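Local coordinates for protein-glutamine gamma-glutamyltransferase 2 (Pagrus major, PDB 1G0D) that catalyses, probably in a calcium-dependent way, the cross-linking of protein-bound glutamine to lysine or other primary amines, releasing ammonia, at residues P289-T294 with T437-Y442; F296-D301 with H332-S337; W351-P356 with P388-E393; P370-A375 with L381-D386. One frame throughout, in Å; residues are numbered along the deposited sequence.

Contact 1 (P289-T294 with T437-Y442). With SO4 (sulfate ion), chain B.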
# COMPACT_ATOMS: atom_id res chain seq x y z
N PRO A 289 -7.75 5.51 9.33
CA PRO A 289 -6.92 4.36 9.70
C PRO A 289 -6.69 3.42 8.49
O PRO A 289 -7.66 2.93 7.87
CB PRO A 289 -7.72 3.70 10.81
CG PRO A 289 -8.56 4.75 11.33
CD PRO A 289 -8.89 5.67 10.24
N THR A 290 -5.43 3.14 8.15
CA THR A 290 -5.10 2.32 6.96
C THR A 290 -3.89 1.37 7.10
O THR A 290 -2.90 1.68 7.77
CB THR A 290 -4.87 3.31 5.75
OG1 THR A 290 -6.04 4.12 5.57
CG2 THR A 290 -4.55 2.59 4.45
N ARG A 291 -3.97 0.21 6.48
CA ARG A 291 -2.82 -0.70 6.51
C ARG A 291 -2.69 -1.47 5.20
O ARG A 291 -3.68 -1.99 4.67
CB ARG A 291 -2.93 -1.71 7.62
CG ARG A 291 -4.28 -2.36 7.73
CD ARG A 291 -4.26 -3.42 8.79
NE ARG A 291 -5.51 -4.15 8.80
CZ ARG A 291 -5.87 -5.01 9.74
NH1 ARG A 291 -5.06 -5.24 10.77
NH2 ARG A 291 -7.03 -5.64 9.64
N PRO A 292 -1.48 -1.51 4.63
CA PRO A 292 -1.31 -2.24 3.38
C PRO A 292 -1.42 -3.73 3.58
O PRO A 292 -0.69 -4.29 4.41
CB PRO A 292 0.10 -1.86 2.94
CG PRO A 292 0.40 -0.63 3.70
CD PRO A 292 -0.24 -0.83 5.02
N ILE A 293 -2.34 -4.38 2.85
CA ILE A 293 -2.43 -5.83 2.96
C ILE A 293 -1.94 -6.51 1.67
O ILE A 293 -2.15 -5.99 0.58
CB ILE A 293 -3.84 -6.34 3.36
CG1 ILE A 293 -4.61 -6.62 2.15
CG2 ILE A 293 -4.60 -5.44 4.32
CD1 ILE A 293 -4.92 -8.05 2.25
N THR A 294 -1.24 -7.65 1.81
CA THR A 294 -0.70 -8.40 0.67
C THR A 294 -1.35 -9.77 0.52
O THR A 294 -1.50 -10.50 1.49
CB THR A 294 0.82 -8.62 0.80
OG1 THR A 294 1.48 -7.36 0.86
CG2 THR A 294 1.36 -9.30 -0.38
N THR A 437 -5.56 -13.81 6.91
CA THR A 437 -6.40 -14.60 6.00
C THR A 437 -7.80 -14.88 6.50
O THR A 437 -8.79 -14.65 5.79
CB THR A 437 -5.72 -15.95 5.61
OG1 THR A 437 -4.31 -15.75 5.39
CG2 THR A 437 -6.32 -16.52 4.32
N LEU A 438 -7.92 -15.37 7.71
CA LEU A 438 -9.24 -15.66 8.21
C LEU A 438 -10.23 -14.46 8.25
O LEU A 438 -11.42 -14.68 8.38
CB LEU A 438 -9.12 -16.33 9.57
CG LEU A 438 -10.48 -16.79 10.05
CD1 LEU A 438 -10.93 -18.00 9.29
CD2 LEU A 438 -10.41 -17.12 11.51
N HIS A 439 -9.76 -13.21 8.15
CA HIS A 439 -10.67 -12.05 8.15
C HIS A 439 -11.38 -12.10 6.80
O HIS A 439 -12.47 -11.53 6.62
CB HIS A 439 -9.95 -10.70 8.11
CG HIS A 439 -9.11 -10.38 9.30
ND1 HIS A 439 -8.99 -11.21 10.39
CD2 HIS A 439 -8.34 -9.29 9.56
CE1 HIS A 439 -8.18 -10.65 11.28
NE2 HIS A 439 -7.78 -9.49 10.81
N TYR A 440 -10.68 -12.69 5.84
CA TYR A 440 -11.18 -12.77 4.48
C TYR A 440 -11.89 -14.03 4.16
O TYR A 440 -12.87 -13.99 3.44
CB TYR A 440 -10.06 -12.59 3.47
CG TYR A 440 -9.62 -11.16 3.37
CD1 TYR A 440 -8.56 -10.69 4.13
CD2 TYR A 440 -10.27 -10.29 2.52
CE1 TYR A 440 -8.14 -9.37 4.03
CE2 TYR A 440 -9.87 -8.96 2.41
CZ TYR A 440 -8.81 -8.51 3.16
OH TYR A 440 -8.39 -7.21 3.01
N LYS A 441 -11.43 -15.15 4.70
CA LYS A 441 -12.14 -16.36 4.34
C LYS A 441 -12.19 -17.48 5.36
O LYS A 441 -11.27 -17.65 6.15
CB LYS A 441 -11.59 -16.91 3.02
CG LYS A 441 -10.10 -16.75 2.81
CD LYS A 441 -9.81 -16.70 1.35
CE LYS A 441 -9.03 -17.93 0.91
NZ LYS A 441 -9.67 -18.51 -0.32
N TYR A 442 -13.27 -18.24 5.32
CA TYR A 442 -13.44 -19.33 6.23
C TYR A 442 -12.42 -20.35 5.84
O TYR A 442 -12.05 -20.43 4.69
CB TYR A 442 -14.83 -19.86 6.08
CG TYR A 442 -15.78 -18.98 6.81
CD1 TYR A 442 -15.81 -18.97 8.19
CD2 TYR A 442 -16.70 -18.19 6.13
CE1 TYR A 442 -16.72 -18.22 8.89
CE2 TYR A 442 -17.62 -17.44 6.81
CZ TYR A 442 -17.63 -17.46 8.20
OH TYR A 442 -18.54 -16.71 8.92
S SO4 B . -7.94 -6.39 13.26
O1 SO4 B . -8.92 -6.74 12.35
O2 SO4 B . -8.05 -5.01 13.53
O3 SO4 B . -8.36 -7.05 14.41
O4 SO4 B . -6.66 -6.90 12.83

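Contact 2 (F296-D301 with H332-S337)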
# COMPACT_ATOMS: atom_id res chain seq x y z
N PHE A 296 -1.21 -13.53 -1.28
CA PHE A 296 -0.31 -14.38 -2.06
C PHE A 296 -1.18 -15.31 -2.93
O PHE A 296 -2.22 -15.77 -2.49
CB PHE A 296 0.63 -15.13 -1.13
CG PHE A 296 1.68 -14.22 -0.50
CD1 PHE A 296 2.84 -13.89 -1.19
CD2 PHE A 296 1.50 -13.69 0.78
CE1 PHE A 296 3.81 -13.03 -0.63
CE2 PHE A 296 2.47 -12.83 1.36
CZ PHE A 296 3.62 -12.51 0.65
N ALA A 297 -0.76 -15.55 -4.17
CA ALA A 297 -1.55 -16.35 -5.12
C ALA A 297 -2.84 -15.51 -5.34
O ALA A 297 -3.95 -15.86 -4.92
CB ALA A 297 -1.88 -17.75 -4.54
N SER A 298 -2.64 -14.38 -6.01
CA SER A 298 -3.72 -13.45 -6.28
C SER A 298 -4.49 -13.64 -7.56
O SER A 298 -3.94 -13.49 -8.63
CB SER A 298 -3.16 -12.05 -6.29
OG SER A 298 -3.70 -11.33 -5.21
N ALA A 299 -5.77 -13.92 -7.46
CA ALA A 299 -6.57 -14.06 -8.67
C ALA A 299 -6.97 -12.69 -9.25
O ALA A 299 -8.15 -12.43 -9.55
CB ALA A 299 -7.80 -14.87 -8.39
N HIS A 300 -5.99 -11.82 -9.45
CA HIS A 300 -6.27 -10.50 -10.02
C HIS A 300 -6.69 -10.55 -11.49
O HIS A 300 -7.59 -9.84 -11.93
CB HIS A 300 -5.04 -9.63 -9.93
CG HIS A 300 -5.31 -8.21 -10.28
ND1 HIS A 300 -6.19 -7.43 -9.55
CD2 HIS A 300 -4.85 -7.43 -11.28
CE1 HIS A 300 -6.26 -6.23 -10.09
NE2 HIS A 300 -5.46 -6.20 -11.14
N ASP A 301 -5.95 -11.38 -12.22
CA ASP A 301 -6.05 -11.66 -13.66
C ASP A 301 -7.41 -12.08 -14.20
O ASP A 301 -7.77 -11.79 -15.34
CB ASP A 301 -5.11 -12.81 -13.96
CG ASP A 301 -5.30 -13.98 -12.97
OD1 ASP A 301 -4.73 -13.90 -11.86
OD2 ASP A 301 -6.01 -14.97 -13.28
N HIS A 332 -0.17 -9.82 -4.52
CA HIS A 332 -0.78 -8.59 -4.97
C HIS A 332 -1.16 -7.84 -3.72
O HIS A 332 -1.69 -8.43 -2.78
CB HIS A 332 -2.03 -8.86 -5.79
CG HIS A 332 -2.81 -7.62 -6.10
ND1 HIS A 332 -2.21 -6.47 -6.58
CD2 HIS A 332 -4.14 -7.36 -6.04
CE1 HIS A 332 -3.14 -5.56 -6.81
NE2 HIS A 332 -4.31 -6.07 -6.50
N CYS A 333 -0.92 -6.55 -3.74
CA CYS A 333 -1.19 -5.68 -2.62
C CYS A 333 -2.35 -4.69 -2.79
O CYS A 333 -2.64 -4.21 -3.89
CB CYS A 333 0.06 -4.88 -2.31
SG CYS A 333 1.54 -5.79 -2.02
N TRP A 334 -3.00 -4.38 -1.68
CA TRP A 334 -4.04 -3.37 -1.64
C TRP A 334 -4.01 -2.74 -0.24
O TRP A 334 -3.07 -2.91 0.53
CB TRP A 334 -5.44 -3.91 -2.01
CG TRP A 334 -5.99 -5.00 -1.15
CD1 TRP A 334 -6.63 -4.85 0.04
CD2 TRP A 334 -5.97 -6.41 -1.43
NE1 TRP A 334 -7.02 -6.09 0.53
CE2 TRP A 334 -6.63 -7.06 -0.36
CE3 TRP A 334 -5.47 -7.19 -2.49
CZ2 TRP A 334 -6.79 -8.44 -0.31
CZ3 TRP A 334 -5.64 -8.58 -2.43
CH2 TRP A 334 -6.29 -9.18 -1.35
N VAL A 335 -5.05 -2.03 0.10
CA VAL A 335 -5.06 -1.36 1.37
C VAL A 335 -6.41 -1.56 2.05
O VAL A 335 -7.41 -1.73 1.38
CB VAL A 335 -4.74 0.11 1.05
CG1 VAL A 335 -5.83 1.06 1.44
CG2 VAL A 335 -3.43 0.41 1.60
N GLU A 336 -6.41 -1.60 3.38
CA GLU A 336 -7.65 -1.74 4.15
C GLU A 336 -7.82 -0.43 4.92
O GLU A 336 -6.85 0.03 5.54
CB GLU A 336 -7.50 -2.88 5.16
CG GLU A 336 -8.42 -4.06 4.94
CD GLU A 336 -8.03 -5.23 5.80
OE1 GLU A 336 -7.60 -5.04 6.95
OE2 GLU A 336 -8.13 -6.37 5.32
N SER A 337 -8.99 0.20 4.87
CA SER A 337 -9.22 1.45 5.61
C SER A 337 -10.37 1.26 6.59
O SER A 337 -11.38 0.67 6.26
CB SER A 337 -9.58 2.62 4.68
OG SER A 337 -8.45 3.11 3.98

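Contact 3 (W351-P356 with P388-E393). With SO4 (sulfate ion), chain B.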
# COMPACT_ATOMS: atom_id res chain seq x y z
N TRP A 351 -13.11 -2.58 8.61
CA TRP A 351 -12.14 -2.50 7.52
C TRP A 351 -12.75 -2.64 6.12
O TRP A 351 -13.55 -3.54 5.87
CB TRP A 351 -11.06 -3.59 7.68
CG TRP A 351 -10.20 -3.48 8.88
CD1 TRP A 351 -10.24 -4.28 9.98
CD2 TRP A 351 -9.18 -2.50 9.13
NE1 TRP A 351 -9.29 -3.87 10.90
CE2 TRP A 351 -8.64 -2.78 10.40
CE3 TRP A 351 -8.68 -1.42 8.40
CZ2 TRP A 351 -7.61 -2.01 10.96
CZ3 TRP A 351 -7.66 -0.66 8.95
CH2 TRP A 351 -7.14 -0.97 10.23
N GLN A 352 -12.34 -1.76 5.20
CA GLN A 352 -12.82 -1.77 3.83
C GLN A 352 -11.62 -1.91 2.94
O GLN A 352 -10.59 -1.32 3.19
CB GLN A 352 -13.51 -0.47 3.51
CG GLN A 352 -14.35 0.02 4.66
CD GLN A 352 -15.66 -0.68 4.73
OE1 GLN A 352 -16.35 -0.80 3.73
NE2 GLN A 352 -16.02 -1.14 5.90
N VAL A 353 -11.75 -2.72 1.90
CA VAL A 353 -10.68 -2.93 0.96
C VAL A 353 -10.72 -1.87 -0.11
O VAL A 353 -11.73 -1.67 -0.73
CB VAL A 353 -10.80 -4.33 0.29
CG1 VAL A 353 -9.87 -4.45 -0.90
CG2 VAL A 353 -10.48 -5.41 1.28
N LEU A 354 -9.60 -1.18 -0.31
CA LEU A 354 -9.42 -0.15 -1.34
C LEU A 354 -8.22 -0.64 -2.21
O LEU A 354 -7.07 -0.70 -1.75
CB LEU A 354 -9.06 1.19 -0.68
CG LEU A 354 -10.07 2.31 -0.50
CD1 LEU A 354 -11.39 1.89 -0.98
CD2 LEU A 354 -10.16 2.70 0.93
N ASP A 355 -8.48 -1.01 -3.46
CA ASP A 355 -7.41 -1.48 -4.31
C ASP A 355 -7.14 -0.43 -5.38
O ASP A 355 -7.95 -0.22 -6.28
CB ASP A 355 -7.81 -2.81 -4.93
CG ASP A 355 -6.63 -3.57 -5.49
OD1 ASP A 355 -5.53 -2.99 -5.57
OD2 ASP A 355 -6.80 -4.75 -5.84
N PRO A 356 -5.99 0.28 -5.29
CA PRO A 356 -5.67 1.31 -6.29
C PRO A 356 -5.33 0.76 -7.70
O PRO A 356 -5.43 1.49 -8.70
CB PRO A 356 -4.49 2.07 -5.66
CG PRO A 356 -4.29 1.48 -4.26
CD PRO A 356 -4.93 0.14 -4.27
N PRO A 388 -17.61 -8.26 -6.07
CA PRO A 388 -17.32 -9.45 -6.89
C PRO A 388 -15.88 -9.56 -7.26
O PRO A 388 -15.30 -10.65 -7.24
CB PRO A 388 -18.21 -9.28 -8.13
CG PRO A 388 -19.28 -8.37 -7.69
CD PRO A 388 -18.61 -7.40 -6.74
N PHE A 389 -15.29 -8.43 -7.60
CA PHE A 389 -13.91 -8.40 -7.99
C PHE A 389 -13.00 -8.69 -6.85
O PHE A 389 -12.01 -9.38 -7.04
CB PHE A 389 -13.53 -7.06 -8.57
CG PHE A 389 -13.98 -6.92 -9.96
CD1 PHE A 389 -15.27 -6.48 -10.25
CD2 PHE A 389 -13.17 -7.36 -11.00
CE1 PHE A 389 -15.75 -6.50 -11.55
CE2 PHE A 389 -13.65 -7.37 -12.30
CZ PHE A 389 -14.94 -6.95 -12.57
N VAL A 390 -13.33 -8.15 -5.68
CA VAL A 390 -12.51 -8.38 -4.50
C VAL A 390 -12.71 -9.78 -3.92
O VAL A 390 -11.80 -10.35 -3.35
CB VAL A 390 -12.79 -7.34 -3.41
CG1 VAL A 390 -11.96 -7.70 -2.14
CG2 VAL A 390 -12.49 -5.93 -3.96
N PHE A 391 -13.89 -10.35 -4.11
CA PHE A 391 -14.14 -11.70 -3.65
C PHE A 391 -13.37 -12.68 -4.58
O PHE A 391 -12.88 -13.71 -4.14
CB PHE A 391 -15.65 -11.97 -3.69
CG PHE A 391 -16.05 -13.34 -3.20
CD1 PHE A 391 -16.03 -14.44 -4.05
CD2 PHE A 391 -16.44 -13.54 -1.89
CE1 PHE A 391 -16.40 -15.71 -3.60
CE2 PHE A 391 -16.80 -14.81 -1.43
CZ PHE A 391 -16.78 -15.88 -2.28
N ALA A 392 -13.24 -12.33 -5.87
CA ALA A 392 -12.54 -13.20 -6.84
C ALA A 392 -11.07 -13.26 -6.56
O ALA A 392 -10.43 -14.30 -6.63
CB ALA A 392 -12.75 -12.71 -8.25
N GLU A 393 -10.53 -12.09 -6.27
CA GLU A 393 -9.12 -11.92 -5.98
C GLU A 393 -8.57 -12.95 -4.99
O GLU A 393 -7.45 -13.44 -5.09
CB GLU A 393 -8.95 -10.51 -5.41
CG GLU A 393 -7.59 -10.20 -4.85
CD GLU A 393 -6.61 -9.88 -5.94
OE1 GLU A 393 -5.47 -10.39 -5.84
OE2 GLU A 393 -6.98 -9.13 -6.88
S SO4 B . -7.94 -6.39 13.26
O1 SO4 B . -8.92 -6.74 12.35
O2 SO4 B . -8.05 -5.01 13.53
O3 SO4 B . -8.36 -7.05 14.41
O4 SO4 B . -6.66 -6.90 12.83
O HOH W 1 -8.75 -6.38 -6.64

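Contact 4 (P370-A375 with L381-D386)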
# COMPACT_ATOMS: atom_id res chain seq x y z
N PRO A 370 -14.34 1.48 -1.86
CA PRO A 370 -14.32 0.70 -0.62
C PRO A 370 -15.30 -0.44 -0.49
O PRO A 370 -16.51 -0.24 -0.57
CB PRO A 370 -14.55 1.76 0.45
CG PRO A 370 -15.31 2.75 -0.21
CD PRO A 370 -14.81 2.84 -1.61
N CYS A 371 -14.76 -1.63 -0.26
CA CYS A 371 -15.55 -2.86 -0.11
C CYS A 371 -15.38 -3.50 1.28
O CYS A 371 -14.28 -3.82 1.69
CB CYS A 371 -15.16 -3.89 -1.18
SG CYS A 371 -16.05 -5.44 -0.97
N PRO A 372 -16.49 -3.72 2.00
CA PRO A 372 -16.36 -4.34 3.31
C PRO A 372 -15.61 -5.65 3.27
O PRO A 372 -16.01 -6.54 2.55
CB PRO A 372 -17.80 -4.57 3.73
CG PRO A 372 -18.55 -3.46 3.03
CD PRO A 372 -17.90 -3.43 1.68
N VAL A 373 -14.54 -5.78 4.03
CA VAL A 373 -13.85 -7.06 4.08
C VAL A 373 -14.84 -8.15 4.62
O VAL A 373 -14.66 -9.34 4.38
CB VAL A 373 -12.67 -7.01 5.03
CG1 VAL A 373 -12.03 -8.36 5.15
CG2 VAL A 373 -11.69 -5.99 4.56
N ALA A 374 -15.87 -7.72 5.35
CA ALA A 374 -16.87 -8.64 5.91
C ALA A 374 -17.79 -9.19 4.85
O ALA A 374 -18.30 -10.30 5.00
CB ALA A 374 -17.70 -7.95 6.97
N ALA A 375 -18.03 -8.40 3.80
CA ALA A 375 -18.89 -8.81 2.69
C ALA A 375 -18.13 -9.88 1.95
O ALA A 375 -18.72 -10.77 1.36
CB ALA A 375 -19.18 -7.65 1.77
N LEU A 381 -21.84 -10.28 -2.39
CA LEU A 381 -21.28 -9.53 -3.50
C LEU A 381 -22.21 -8.40 -3.89
O LEU A 381 -21.90 -7.66 -4.80
CB LEU A 381 -21.09 -10.46 -4.69
CG LEU A 381 -19.87 -11.37 -4.82
CD1 LEU A 381 -19.41 -11.85 -3.48
CD2 LEU A 381 -20.21 -12.56 -5.71
N GLY A 382 -23.33 -8.24 -3.20
CA GLY A 382 -24.26 -7.18 -3.58
C GLY A 382 -24.10 -5.76 -3.07
O GLY A 382 -24.91 -4.89 -3.40
N VAL A 383 -23.06 -5.49 -2.29
CA VAL A 383 -22.84 -4.16 -1.73
C VAL A 383 -21.76 -3.39 -2.45
O VAL A 383 -20.83 -3.99 -2.98
CB VAL A 383 -22.45 -4.23 -0.24
CG1 VAL A 383 -23.62 -4.71 0.55
CG2 VAL A 383 -21.29 -5.19 -0.01
N LYS A 384 -21.88 -2.06 -2.49
CA LYS A 384 -20.85 -1.27 -3.13
C LYS A 384 -19.71 -1.15 -2.13
O LYS A 384 -19.97 -1.13 -0.93
CB LYS A 384 -21.37 0.11 -3.51
CG LYS A 384 -22.35 0.65 -2.56
CD LYS A 384 -22.87 1.97 -3.10
CE LYS A 384 -24.15 2.47 -2.37
NZ LYS A 384 -23.91 2.79 -0.94
N TYR A 385 -18.45 -1.12 -2.59
CA TYR A 385 -18.09 -1.19 -4.01
C TYR A 385 -17.16 -2.31 -4.47
O TYR A 385 -16.14 -2.63 -3.83
CB TYR A 385 -17.43 0.10 -4.45
CG TYR A 385 -18.12 1.36 -4.05
CD1 TYR A 385 -18.83 2.10 -4.98
CD2 TYR A 385 -18.02 1.86 -2.74
CE1 TYR A 385 -19.42 3.32 -4.64
CE2 TYR A 385 -18.62 3.09 -2.39
CZ TYR A 385 -19.31 3.80 -3.35
OH TYR A 385 -19.87 5.01 -3.07
N ASP A 386 -17.52 -2.87 -5.63
CA ASP A 386 -16.75 -3.90 -6.32
C ASP A 386 -16.47 -5.20 -5.59
O ASP A 386 -15.42 -5.81 -5.76
CB ASP A 386 -15.46 -3.26 -6.82
CG ASP A 386 -15.70 -1.85 -7.37
OD1 ASP A 386 -16.46 -1.71 -8.35
OD2 ASP A 386 -15.15 -0.86 -6.84

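Contact 1 (P289-T294 with T437-Y442)
Arg291 reaches out from its strand beside His439, and the two basic side chains meet round a sulfate ion that probably comes from the crystallisation liquor. CG sits between the backbone N and the carbonyl carbon (chi1 46°), and from there the chain runs extended to NE, which carries the guanidinium well clear of the strand. NH1 donates to sulfate O4 over 3.1 Å at 157°, with O4 at the edge of the guanidinium and in its plane; NH2 adds weak bonds to O4 and O1. NH2 also lies 3.9 Å from His439 CD2, at the edge of the imidazole, while His439 NE2 makes a weak bond of 3.5 Å to O4. A long, multiply donating side chain suits this place, because NH2 must also serve a salt bridge with Glu336.

The strand that carries Arg291, 290-298, is an outermost strand of the four-stranded antiparallel sheet in the papain-like catalytic core of transglutaminases, and the short, weakly bonded helix 437-440 lies across from it. In that helix Thr437 O takes both Tyr440 N and Lys441 N.

Two residues after Arg291, Ile293 points the same way and supplies an apolar surface. Its CD1 lies 3.7 Å from Tyr440 OH and 3.9 Å from Tyr440 CE1, the two side chains coming from opposite directions. The branched aliphatic chain packs beside the phenol, whose polar end has its own mate: Trp334 NE1, on neighbouring strand 329-339, is hydrogen-bonded to Tyr440 OH.

Contact 2 (F296-D301 with H332-S337)
An oblique pairing of two imidazoles, His300 with His332, together with a close serine contact, makes this a buried side-chain contact in the papain-like catalytic core, where strand 290-298 gives way to a loop beside strand 329-339. His332 is an active-site residue, working with Cys272 and Asp355 as the Cys-His-Asp catalytic triad. Its CG is anti to the backbone N (chi1 171°), which turns the ring to the side where NE2 is hydrogen-bonded to Asp355 and where Cys272 lies close to the ring.

His300 closes an inverse gamma turn centred on Ala299, its N making a weak bond to Ser298 O. Its ring centroid is 4.7 Å from that of His332, with the planes at 43°. ND1 of His300 and NE2 of His332 are 3.8 Å apart and not bonded to each other; each has a carboxylate partner instead, Glu393 for the first and Asp355 for the second. Trp329 packs edge-to-face with both rings and so completes an aromatic cluster. A histidine suits position 300 because it offers a flat surface and a polar nitrogen at once. Small enough to fit against the catalytic side chain, Ser298 has its OG hydrogen-bonded to Asn295 ND2 and 3.0 Å from His332 CB.

Contact 3 (W351-P356 with P388-E393)
Val353 of strand 350-355 and Val390 of helix 387-395 meet tip to tip, CG1 to CG1 at 4.1 Å. In both valines CG1 is anti to the backbone N, which sends that methyl toward the facing element; short branched chains suit a strand-helix interface because they pack without flexible ends.

Two residues along the strand, Asp355 can be followed outward. CB leaves the backbone toward the helix, and CG continues roughly anti to the backbone N (chi1 -163°). There the carboxylate divides its work. OD1 turns back to its own chain and takes a weak bond from Thr357 N. OD2, the oxygen that holds His332, also accepts from a water 2.7 Å away. The same water donates to Glu393 OE2 over 3.3 Å, bridging two carboxylates whose nearest oxygens, Asp355 OD2 and Glu393 OE2, stay 4.5 Å apart.

At the start of the strand, Trp351 meets a sulfate ion with its NE1 edge. NE1 donates to O2 over 3.1 Å at 160°, with O2 in the indole plane, and a weak bond goes to O1. The ring also makes a cation-pi contact with Arg291. With an alanine here, the sulfate would probably lose its indole donor and the Arg291 guanidinium its aromatic partner.

Through the water bridge, helix 387-395 brings a second-shell carboxylate up to the strand that presents the acid of the Cys-His-Asp triad characteristic of transglutaminases, set in a papain-like core.

Contact 4 (P370-A375 with L381-D386)
The loop joining helix 373-378 to helix 387-395 folds back on the last strand of the core sheet, 368-372, and Tyr385 is hydrogen-bonded there through its backbone to Pro370. Tyr385 N donates to Pro370 O over 2.9 Å at 159°, approaching from above the carbonyl plane. The peptide bonds before Pro370 and before Tyr385 are both cis, the second a rare non-proline case; it folds Lys384 back so that its CB lies over one face of the Tyr385 ring, near the rim.

The phenol runs alongside the pyrrolidine of Pro370. Pro370 CD comes to 3.5 Å from Tyr385 CD2, and Pro370 O sits at the ring's edge, in its plane, 3.4 Å from the same CD2. Both side chains also pack on Val213 and Arg217 of helix 212-223. A leucine in place of Tyr385 would probably leave Pro370 and helix 212-223 without the flat ring they pack against and open a gap between them.

Cys371 follows, its CB 3.1 Å from Tyr385 O. Farther on, Val383 CG2 touches Ala375 CB at 3.7 Å and Pro372 CD at 4.2 Å. Pro372 is the N-cap residue of helix 373-378, a place where the lack of an N-H costs little, and small Ala375 lets the valine come close to the helix.

With a single hydrogen bond between the segments and mostly van der Waals packing, the loop is held against the strand's end without adding a strand to the sheet, and the fit depends mainly on close packing.

Overall arrangement
All four contacts are largely buried and reach the same antiparallel sheet, whose order is 290-298, 329-339, 350-355, 368-372. Contacts 2 and 3 hold active-site residues: each supplies one triad member, and His332 and Asp355 meet between them in polar surroundings, to which contact 3 adds a valine pair. Contact 1, at the opposite outer strand from contact 4, mixes an anion site with apolar packing and has exposed His439 at its margin; it shares the sulfate with contact 3 and a salt bridge, Arg291 to Glu336, with contact 2. Contact 4, centred about 19 Å from the chain's centre against about 10 Å for contact 2, includes exposed loop residues, relies mainly on apolar packing and joins contact 3 through backbone bonds between neighbouring strands.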